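Local coordinates for ferripyochelin binding protein (Pyrococcus horikoshii, PDB 1V3W) that probably interconverts carbon dioxide and bicarbonate as a trimeric gamma-class carbonic anhydrase, holding zinc between its subunits and also binding calcium, at residues 57-62 against 77-82; 82-87 against 99-104; 92-97 against 151-156. All blocks are in the same frame, centred on the assembly; numbering follows the deposited sequence. Where two conformers were deposited one is given.

Contact 1. Residues 57-62 against 77-82. With ZN (zinc ion), chain B; CA (calcium ion), chain C.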
loop_
_atom_site.group_PDB
_atom_site.type_symbol
_atom_site.label_atom_id
_atom_site.label_comp_id
_atom_site.label_asym_id
_atom_site.label_seq_id
_atom_site.Cartn_x
_atom_site.Cartn_y
_atom_site.Cartn_z
ATOM N N ASN A 57 12.629 -11.164 3.832
ATOM C CA ASN A 57 12.054 -10.552 2.641
ATOM C C ASN A 57 11.114 -9.398 2.965
ATOM O O ASN A 57 10.386 -9.430 3.955
ATOM C CB ASN A 57 11.303 -11.600 1.812
ATOM C CG ASN A 57 10.236 -12.330 2.612
ATOM O OD1 ASN A 57 10.501 -13.365 3.236
ATOM N ND2 ASN A 57 9.027 -11.796 2.601
ATOM N N VAL A 58 11.142 -8.383 2.108
ATOM C CA VAL A 58 10.305 -7.193 2.248
ATOM C C VAL A 58 9.496 -7.178 0.957
ATOM O O VAL A 58 9.999 -6.795 -0.097
ATOM C CB VAL A 58 11.175 -5.926 2.352
ATOM C CG1 VAL A 58 10.302 -4.711 2.579
ATOM C CG2 VAL A 58 12.179 -6.080 3.497
ATOM N N GLN A 59 8.239 -7.596 1.052
ATOM C CA GLN A 59 7.385 -7.731 -0.116
ATOM C C GLN A 59 6.864 -6.486 -0.825
ATOM O O GLN A 59 7.117 -5.353 -0.411
ATOM C CB GLN A 59 6.258 -8.704 0.235
ATOM C CG GLN A 59 6.819 -10.111 0.478
ATOM C CD GLN A 59 5.814 -11.094 1.043
ATOM O OE1 GLN A 59 4.604 -10.897 0.945
ATOM N NE2 GLN A 59 6.319 -12.174 1.631
ATOM N N ASP A 60 6.152 -6.719 -1.923
ATOM C CA ASP A 60 5.629 -5.649 -2.766
ATOM C C ASP A 60 4.801 -4.606 -2.040
ATOM O O ASP A 60 3.960 -4.930 -1.208
ATOM C CB ASP A 60 4.781 -6.234 -3.902
ATOM C CG ASP A 60 5.271 -7.592 -4.359
ATOM O OD1 ASP A 60 5.906 -7.681 -5.431
ATOM O OD2 ASP A 60 5.021 -8.572 -3.633
ATOM N N ASN A 61 5.041 -3.347 -2.391
ATOM C CA ASN A 61 4.318 -2.209 -1.832
ATOM C C ASN A 61 4.401 -2.021 -0.325
ATOM O O ASN A 61 3.558 -1.354 0.278
ATOM C CB ASN A 61 2.858 -2.244 -2.301
ATOM C CG ASN A 61 2.708 -1.738 -3.722
ATOM O OD1 ASN A 61 3.201 -0.663 -4.048
ATOM N ND2 ASN A 61 2.037 -2.504 -4.572
ATOM N N VAL A 62 5.433 -2.605 0.274
ATOM C CA VAL A 62 5.678 -2.460 1.704
ATOM C C VAL A 62 6.444 -1.156 1.915
ATOM O O VAL A 62 7.175 -0.714 1.032
ATOM C CB VAL A 62 6.574 -3.605 2.235
ATOM C CG1 VAL A 62 7.148 -3.247 3.607
ATOM C CG2 VAL A 62 5.777 -4.884 2.327
ATOM N N TYR A 77 15.006 -14.589 8.750
ATOM C CA TYR A 77 13.852 -15.376 8.321
ATOM C C TYR A 77 12.550 -14.640 8.597
ATOM O O TYR A 77 11.553 -15.243 9.004
ATOM C CB TYR A 77 13.835 -16.728 9.035
ATOM C CG TYR A 77 14.978 -17.642 8.655
ATOM C CD1 TYR A 77 14.961 -18.356 7.455
ATOM C CD2 TYR A 77 16.063 -17.817 9.511
ATOM C CE1 TYR A 77 15.997 -19.225 7.121
ATOM C CE2 TYR A 77 17.102 -18.683 9.189
ATOM C CZ TYR A 77 17.063 -19.384 7.994
ATOM O OH TYR A 77 18.080 -20.253 7.673
ATOM N N VAL A 78 12.564 -13.328 8.386
ATOM C CA VAL A 78 11.374 -12.521 8.593
ATOM C C VAL A 78 10.688 -12.272 7.262
ATOM O O VAL A 78 11.333 -11.948 6.265
ATOM C CB VAL A 78 11.711 -11.155 9.231
ATOM C CG1 VAL A 78 10.462 -10.273 9.266
ATOM C CG2 VAL A 78 12.245 -11.357 10.639
ATOM N N THR A 79 9.373 -12.449 7.255
ATOM C CA THR A 79 8.571 -12.218 6.065
ATOM C C THR A 79 7.728 -10.973 6.298
ATOM O O THR A 79 6.866 -10.967 7.174
ATOM C CB THR A 79 7.622 -13.405 5.789
ATOM O OG1 THR A 79 8.388 -14.553 5.407
ATOM C CG2 THR A 79 6.640 -13.060 4.676
ATOM N N ILE A 80 7.992 -9.913 5.542
ATOM C CA ILE A 80 7.203 -8.695 5.676
ATOM C C ILE A 80 6.226 -8.718 4.505
ATOM O O ILE A 80 6.586 -8.430 3.362
ATOM C CB ILE A 80 8.084 -7.435 5.642
ATOM C CG1 ILE A 80 9.175 -7.549 6.714
ATOM C CG2 ILE A 80 7.225 -6.199 5.907
ATOM C CD1 ILE A 80 10.065 -6.337 6.819
ATOM N N GLY A 81 4.990 -9.092 4.822
ATOM C CA GLY A 81 3.941 -9.241 3.833
ATOM C C GLY A 81 3.594 -8.062 2.956
ATOM O O GLY A 81 3.755 -6.905 3.334
ATOM N N HIS A 82 3.090 -8.386 1.771
ATOM C CA HIS A 82 2.694 -7.386 0.799
ATOM C C HIS A 82 1.896 -6.269 1.454
ATOM O O HIS A 82 1.000 -6.528 2.260
ATOM C CB HIS A 82 1.777 -7.999 -0.269
ATOM C CG HIS A 82 2.258 -9.298 -0.833
ATOM N ND1 HIS A 82 3.156 -9.375 -1.877
ATOM C CD2 HIS A 82 1.938 -10.575 -0.518
ATOM C CE1 HIS A 82 3.366 -10.644 -2.181
ATOM N NE2 HIS A 82 2.639 -11.393 -1.370
HETATM ZN ZN ZN B . 2.835 -13.541 -1.599
HETATM CA CA CA C . 3.926 1.417 -4.572
HETATM O O HOH W 1 4.355 -13.890 -0.649
#
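Asn57 and Val58 run parallel to Thr79 and Ile80 as neighbouring rungs on one side of the left-handed beta-helix, the fold of gamma-class carbonic anhydrases. Three backbone hydrogen bonds keep the register: Asn57 N to Val78 O (2.9 Å), Ile80 N to Asn57 O (2.9 Å) and Gln59 N to Ile80 O (3.0 Å). A type II turn from Gln59 to Val62 then rounds the corner of the coil. On the sheet face of Val58 and Ile80, Ile80 spreads its two branches: CG2 packs 3.7 Å from Val62 CG1, the side chains crossing at about a right angle, while CD1 lies alongside Val58 CG2.

Gln59 and Asp60 hold the His82 imidazole. Gln59, its chain extended beyond CG, carries OE1 over the centre of one ring face; the same oxygen takes a weak hydrogen bond from His82 N (3.0 Å). A leucine here has no such oxygen and would probably leave His82 N without its side-chain partner and the ring without the amide oxygen over its face. Asp60 comes in at the ring edge, its carboxylate within 15° of coplanar, and OD2 accepts a weak bond from His82 ND1 (2.7 Å); Arg44 of the second subunit pairs with that oxygen in a salt bridge. The other ring nitrogen, His82 NE2, binds zinc at 2.2 Å.

Contact 2. Residues 82-87 against 99-104. With ZN (zinc ion), chain B; ZN (zinc ion), chain D; EDO (1,2-ethanediol), chain J.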
loop_
_atom_site.group_PDB
_atom_site.type_symbol
_atom_site.label_atom_id
_atom_site.label_comp_id
_atom_site.label_asym_id
_atom_site.label_seq_id
_atom_site.Cartn_x
_atom_site.Cartn_y
_atom_site.Cartn_z
ATOM N N HIS A 82 3.090 -8.386 1.771
ATOM C CA HIS A 82 2.694 -7.386 0.799
ATOM C C HIS A 82 1.896 -6.269 1.454
ATOM O O HIS A 82 1.000 -6.528 2.260
ATOM C CB HIS A 82 1.777 -7.999 -0.269
ATOM C CG HIS A 82 2.258 -9.298 -0.833
ATOM N ND1 HIS A 82 3.156 -9.375 -1.877
ATOM C CD2 HIS A 82 1.938 -10.575 -0.518
ATOM C CE1 HIS A 82 3.366 -10.644 -2.181
ATOM N NE2 HIS A 82 2.639 -11.393 -1.370
ATOM N N ASN A 83 2.232 -5.034 1.112
ATOM C CA ASN A 83 1.558 -3.853 1.614
ATOM C C ASN A 83 1.547 -3.566 3.104
ATOM O O ASN A 83 0.802 -2.703 3.577
ATOM C CB ASN A 83 0.143 -3.824 1.053
ATOM C CG ASN A 83 0.144 -3.569 -0.415
ATOM O OD1 ASN A 83 0.590 -4.403 -1.195
ATOM N ND2 ASN A 83 -0.304 -2.386 -0.806
ATOM N N ALA A 84 2.403 -4.276 3.825
ATOM C CA ALA A 84 2.533 -4.048 5.251
ATOM C C ALA A 84 3.382 -2.804 5.454
ATOM O O ALA A 84 3.993 -2.286 4.513
ATOM C CB ALA A 84 3.179 -5.254 5.913
ATOM N N MET A 85 3.429 -2.324 6.688
ATOM C CA MET A 85 4.195 -1.129 6.994
ATOM C C MET A 85 4.835 -1.283 8.370
ATOM O O MET A 85 4.144 -1.519 9.359
ATOM C CB MET A 85 3.257 0.083 6.962
ATOM C CG MET A 85 3.920 1.434 6.765
ATOM S SD MET A 85 4.826 2.023 8.194
ATOM C CE MET A 85 6.375 2.524 7.417
ATOM N N VAL A 86 6.159 -1.174 8.420
ATOM C CA VAL A 86 6.891 -1.289 9.680
ATOM C C VAL A 86 7.513 0.068 9.978
ATOM O O VAL A 86 8.290 0.593 9.177
ATOM C CB VAL A 86 8.001 -2.362 9.591
ATOM C CG1 VAL A 86 8.744 -2.452 10.917
ATOM C CG2 VAL A 86 7.391 -3.712 9.228
ATOM N N HIS A 87 7.176 0.635 11.133
ATOM C CA HIS A 87 7.686 1.950 11.488
ATOM C C HIS A 87 8.391 2.014 12.839
ATOM O O HIS A 87 7.751 1.908 13.884
ATOM C CB HIS A 87 6.538 2.962 11.457
ATOM C CG HIS A 87 6.987 4.369 11.232
ATOM N ND1 HIS A 87 7.658 5.097 12.188
ATOM C CD2 HIS A 87 6.916 5.161 10.135
ATOM C CE1 HIS A 87 7.985 6.277 11.691
ATOM N NE2 HIS A 87 7.547 6.340 10.446
ATOM N N ILE A 99 -0.040 -9.504 5.724
ATOM C CA ILE A 99 -0.331 -8.647 4.591
ATOM C C ILE A 99 -1.126 -7.441 5.065
ATOM O O ILE A 99 -2.094 -7.564 5.819
ATOM C CB ILE A 99 -1.136 -9.422 3.529
ATOM C CG1 ILE A 99 -0.245 -10.497 2.908
ATOM C CG2 ILE A 99 -1.671 -8.471 2.465
ATOM C CD1 ILE A 99 -0.990 -11.490 2.048
ATOM N N SER A 100 -0.673 -6.272 4.638
ATOM C CA SER A 100 -1.316 -5.016 4.974
ATOM C C SER A 100 -1.423 -4.756 6.473
ATOM O O SER A 100 -2.338 -4.074 6.917
ATOM C CB SER A 100 -2.702 -4.965 4.333
ATOM O OG SER A 100 -3.110 -3.623 4.129
ATOM N N SER A 101 -0.503 -5.305 7.260
ATOM C CA SER A 101 -0.529 -5.062 8.696
ATOM C C SER A 101 0.330 -3.830 8.974
ATOM O O SER A 101 0.958 -3.287 8.062
ATOM C CB SER A 101 0.011 -6.271 9.470
ATOM O OG SER A 101 1.382 -6.504 9.195
ATOM N N VAL A 102 0.351 -3.390 10.229
ATOM C CA VAL A 102 1.127 -2.220 10.622
ATOM C C VAL A 102 1.822 -2.484 11.952
ATOM O O VAL A 102 1.202 -2.980 12.890
ATOM C CB VAL A 102 0.225 -0.974 10.793
ATOM C CG1 VAL A 102 1.069 0.241 11.153
ATOM C CG2 VAL A 102 -0.573 -0.726 9.519
ATOM N N ILE A 103 3.110 -2.165 12.022
ATOM C CA ILE A 103 3.883 -2.336 13.247
ATOM C C ILE A 103 4.384 -0.942 13.580
ATOM O O ILE A 103 5.143 -0.355 12.811
ATOM C CB ILE A 103 5.084 -3.272 13.037
ATOM C CG1 ILE A 103 4.625 -4.569 12.360
ATOM C CG2 ILE A 103 5.750 -3.566 14.377
ATOM C CD1 ILE A 103 3.563 -5.337 13.121
ATOM N N LEU A 104 3.959 -0.409 14.720
ATOM C CA LEU A 104 4.337 0.945 15.094
ATOM C C LEU A 104 5.584 1.106 15.963
ATOM O O LEU A 104 6.151 0.136 16.471
ATOM C CB LEU A 104 3.127 1.648 15.720
ATOM C CG LEU A 104 1.954 1.727 14.730
ATOM C CD1 LEU A 104 0.710 2.276 15.408
ATOM C CD2 LEU A 104 2.353 2.599 13.546
HETATM ZN ZN ZN B . 2.835 -13.541 -1.599
HETATM ZN ZN ZN D . 7.445 7.663 8.933
HETATM C C1 EDO J . -4.213 -2.211 8.849
HETATM O O1 EDO J . -5.603 -2.486 8.925
HETATM C C2 EDO J . -3.522 -2.118 7.460
HETATM O O2 EDO J . -4.328 -2.832 6.486
HETATM O O HOH W 2 -0.089 -1.556 5.951
HETATM O O HOH W 3 6.893 9.395 8.749
HETATM O O HOH W 1 4.355 -13.890 -0.649
#
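Ile99 CD1 lies at the edge of the His82 imidazole, in the ring plane and 4.0 Å from CD2. Its chain runs beside the ring and points the same way, because CG1 lies next to the backbone N and CD1 extends from it (chi2 169°). The His65 ring of the second subunit also meets His82, with the planes about 60° apart. At the far end of the contact, the His87 ring leads away from the 99-104 segment. It meets His65 of its own chain nearly at right angles and His82 of the third subunit at about 45°.

Between the two histidines the backbones run parallel, as successive coils of the left-handed beta-helix. The bonds begin at the corner with Ser100 N to His82 O (2.9 Å). They continue with Met85 N to Ser101 O (3.0 Å), Ile103 N to Met85 O and His87 N to Ile103 O (2.8 Å). Asn83 and Ser100, both with positive phi, turn equivalent corners, and Ser100 CA approaches Asn83 O at 3.4 Å in an almost straight C-H...O contact. Water 2 donates to both Asn83 O and Ser101 O, giving the latter carbonyl a second donor besides Met85 N. Val86 and Ile103 share one sheet face.

His87 NE2 binds its zinc at 2.0 Å, and ND1 is hydrogen-bonded to Asp105, a second-shell hold that limits rotation of the ring. His65 of the same chain and His82 of the third subunit bind this zinc too, whereas the chain's own His82 serves another zinc; each zinc site therefore depends on two subunits.

Contact 3. Residues 92-97 against 151-156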
loop_
_atom_site.group_PDB
_atom_site.type_symbol
_atom_site.label_atom_id
_atom_site.label_comp_id
_atom_site.label_asym_id
_atom_site.label_seq_id
_atom_site.Cartn_x
_atom_site.Cartn_y
_atom_site.Cartn_z
ATOM N N GLY A 92 11.888 -9.611 15.743
ATOM C CA GLY A 92 12.786 -10.728 15.984
ATOM C C GLY A 92 12.985 -11.652 14.800
ATOM O O GLY A 92 12.825 -11.253 13.648
ATOM N N ASN A 93 13.333 -12.899 15.096
ATOM C CA ASN A 93 13.579 -13.902 14.069
ATOM C C ASN A 93 12.366 -14.795 13.829
ATOM O O ASN A 93 11.583 -15.047 14.745
ATOM C CB ASN A 93 14.781 -14.767 14.469
ATOM C CG ASN A 93 16.022 -13.942 14.761
ATOM O OD1 ASN A 93 16.372 -13.040 14.007
ATOM N ND2 ASN A 93 16.703 -14.260 15.859
ATOM N N TYR A 94 12.216 -15.263 12.592
ATOM C CA TYR A 94 11.107 -16.141 12.213
ATOM C C TYR A 94 9.773 -15.478 12.517
ATOM O O TYR A 94 8.932 -16.028 13.236
ATOM C CB TYR A 94 11.212 -17.473 12.963
ATOM C CG TYR A 94 12.560 -18.133 12.817
ATOM C CD1 TYR A 94 12.883 -18.864 11.676
ATOM C CD2 TYR A 94 13.537 -17.976 13.799
ATOM C CE1 TYR A 94 14.148 -19.421 11.514
ATOM C CE2 TYR A 94 14.805 -18.523 13.646
ATOM C CZ TYR A 94 15.103 -19.241 12.500
ATOM O OH TYR A 94 16.361 -19.752 12.314
ATOM N N VAL A 95 9.587 -14.286 11.963
ATOM C CA VAL A 95 8.363 -13.531 12.166
ATOM C C VAL A 95 7.662 -13.293 10.844
ATOM O O VAL A 95 8.290 -12.898 9.864
ATOM C CB VAL A 95 8.649 -12.153 12.800
ATOM C CG1 VAL A 95 7.354 -11.356 12.937
ATOM C CG2 VAL A 95 9.308 -12.333 14.161
ATOM N N ILE A 96 6.361 -13.558 10.819
ATOM C CA ILE A 96 5.572 -13.318 9.628
ATOM C C ILE A 96 4.725 -12.086 9.898
ATOM O O ILE A 96 3.826 -12.109 10.745
ATOM C CB ILE A 96 4.641 -14.507 9.291
ATOM C CG1 ILE A 96 5.483 -15.716 8.877
ATOM C CG2 ILE A 96 3.682 -14.122 8.159
ATOM C CD1 ILE A 96 4.672 -16.947 8.539
ATOM N N ILE A 97 5.038 -11.001 9.202
ATOM C CA ILE A 97 4.288 -9.762 9.337
ATOM C C ILE A 97 3.188 -9.849 8.288
ATOM O O ILE A 97 3.456 -9.828 7.084
ATOM C CB ILE A 97 5.195 -8.536 9.083
ATOM C CG1 ILE A 97 6.266 -8.453 10.176
ATOM C CG2 ILE A 97 4.366 -7.259 9.052
ATOM C CD1 ILE A 97 5.713 -8.299 11.584
ATOM N N TRP A 151 6.130 -22.956 9.657
ATOM C CA TRP A 151 5.826 -22.024 8.576
ATOM C C TRP A 151 6.570 -20.696 8.744
ATOM O O TRP A 151 6.906 -20.044 7.753
ATOM C CB TRP A 151 4.314 -21.772 8.502
ATOM C CG TRP A 151 3.899 -20.842 7.391
ATOM C CD1 TRP A 151 3.185 -19.686 7.515
ATOM C CD2 TRP A 151 4.183 -20.995 5.991
ATOM N NE1 TRP A 151 3.005 -19.108 6.281
ATOM C CE2 TRP A 151 3.600 -19.887 5.330
ATOM C CE3 TRP A 151 4.857 -21.956 5.232
ATOM C CZ2 TRP A 151 3.688 -19.715 3.943
ATOM C CZ3 TRP A 151 4.945 -21.783 3.852
ATOM C CH2 TRP A 151 4.357 -20.669 3.224
ATOM N N THR A 152 6.837 -20.291 9.984
ATOM C CA THR A 152 7.551 -19.033 10.194
ATOM C C THR A 152 8.940 -19.072 9.545
ATOM O O THR A 152 9.514 -18.019 9.262
ATOM C CB THR A 152 7.685 -18.656 11.703
ATOM O OG1 THR A 152 8.377 -19.690 12.413
ATOM C CG2 THR A 152 6.308 -18.440 12.328
ATOM N N LYS A 153 9.481 -20.271 9.310
ATOM C CA LYS A 153 10.784 -20.399 8.643
ATOM C C LYS A 153 10.583 -20.701 7.151
ATOM O O LYS A 153 11.209 -20.081 6.294
ATOM C CB LYS A 153 11.652 -21.514 9.271
ATOM C CG LYS A 153 13.005 -21.719 8.540
ATOM C CD LYS A 153 13.981 -22.689 9.239
ATOM C CE LYS A 153 15.243 -22.922 8.386
ATOM N NZ LYS A 153 16.320 -23.699 9.074
ATOM N N LYS A 154 9.702 -21.655 6.856
ATOM C CA LYS A 154 9.389 -22.092 5.490
ATOM C C LYS A 154 9.033 -20.924 4.557
ATOM O O LYS A 154 9.512 -20.854 3.425
ATOM C CB LYS A 154 8.236 -23.124 5.564
ATOM C CG LYS A 154 7.768 -23.816 4.263
ATOM C CD LYS A 154 7.675 -25.367 4.424
ATOM C CE LYS A 154 6.260 -26.043 4.532
ATOM N NZ LYS A 154 4.999 -25.376 4.060
ATOM N N ASN A 155 8.200 -20.009 5.042
ATOM C CA ASN A 155 7.778 -18.850 4.255
ATOM C C ASN A 155 9.012 -18.098 3.757
ATOM O O ASN A 155 9.119 -17.752 2.576
ATOM C CB ASN A 155 6.920 -17.917 5.119
ATOM C CG ASN A 155 6.109 -16.922 4.299
ATOM O OD1 ASN A 155 6.489 -16.547 3.189
ATOM N ND2 ASN A 155 4.991 -16.475 4.860
ATOM N N ALA A 156 9.946 -17.852 4.668
ATOM C CA ALA A 156 11.172 -17.137 4.329
ATOM C C ALA A 156 12.052 -17.924 3.363
ATOM O O ALA A 156 12.646 -17.353 2.451
ATOM C CB ALA A 156 11.949 -16.810 5.600
#
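Ile96 CD1 makes the closest apolar contact, 3.3 Å from Trp151 CD1, the two side chains crossing at about a right angle. Ile96 CD1 also lies 3.5 Å from Trp151 NE1 and 3.7 Å from Asn155 ND2, so it touches both the five-membered ring of the indole and the amide. Within the helix, Asn155 CB rests over one face of the indole, offset toward its rim.

At the other end the contact is between an aromatic ring and an aliphatic chain, Tyr94 and Lys153. They lie side by side and point the same way, the methylenes of the fully extended lysine following the ring from CD1 to CE1; Tyr94 CD1 is 3.8 Å from Lys153 CB and Tyr94 CE1 is 3.9 Å from Lys153 CG. Lys153 CA sits at the edge of the phenol, in its plane. Tyr94 also stacks on His112 and meets Tyr77 almost in parallel, so it belongs to a row of rings from successive coils.

Here the long C-terminal helix, 146-169, lies across one side of the left-handed beta-helix. Strand 95-97 and the 151-156 portion of that helix cross at 69°, their axes approaching to 7.9 Å, a separation bridged by Ile96.

The polar atoms at the interface abut carbon of the other segment. Tyr94 O faces Thr152 CB at 3.3 Å, and Thr152 OG1 lies 3.6 Å from Tyr94 CB. With chi1 at 59°, OG1 sits between the backbone N and the carbonyl carbon, where it hydrogen-bonds to Ile149 O in the preceding turn and to His112 ND1. Asn155 OD1 is hydrogen-bonded to a bound glycerol.

Contacts 1 and 2 follow one another along the chain and share His82, their centres 9 Å apart. Contact 1 joins strands 57-58 and 79-80 on one side of the beta-helix; beyond the corner, contact 2 joins strands 85-87 and 102-103 on the next. The centre of contact 3 lies about 10 Å from that of contact 1 and about 15 Å from that of contact 2; it starts from strand 95-97, the neighbour of 79-80 in its sheet, and brings in the distant C-terminal helix. Strand 95-97 falls between 85-87 and 102-103, so the segments of contacts 2 and 3 alternate. Ile97 packs against Ala84 and Ile103, linking the sides internally. Contacts 1 and 2 thus place metal ligands at the subunit interfaces, while contact 3 attaches the helix within one subunit.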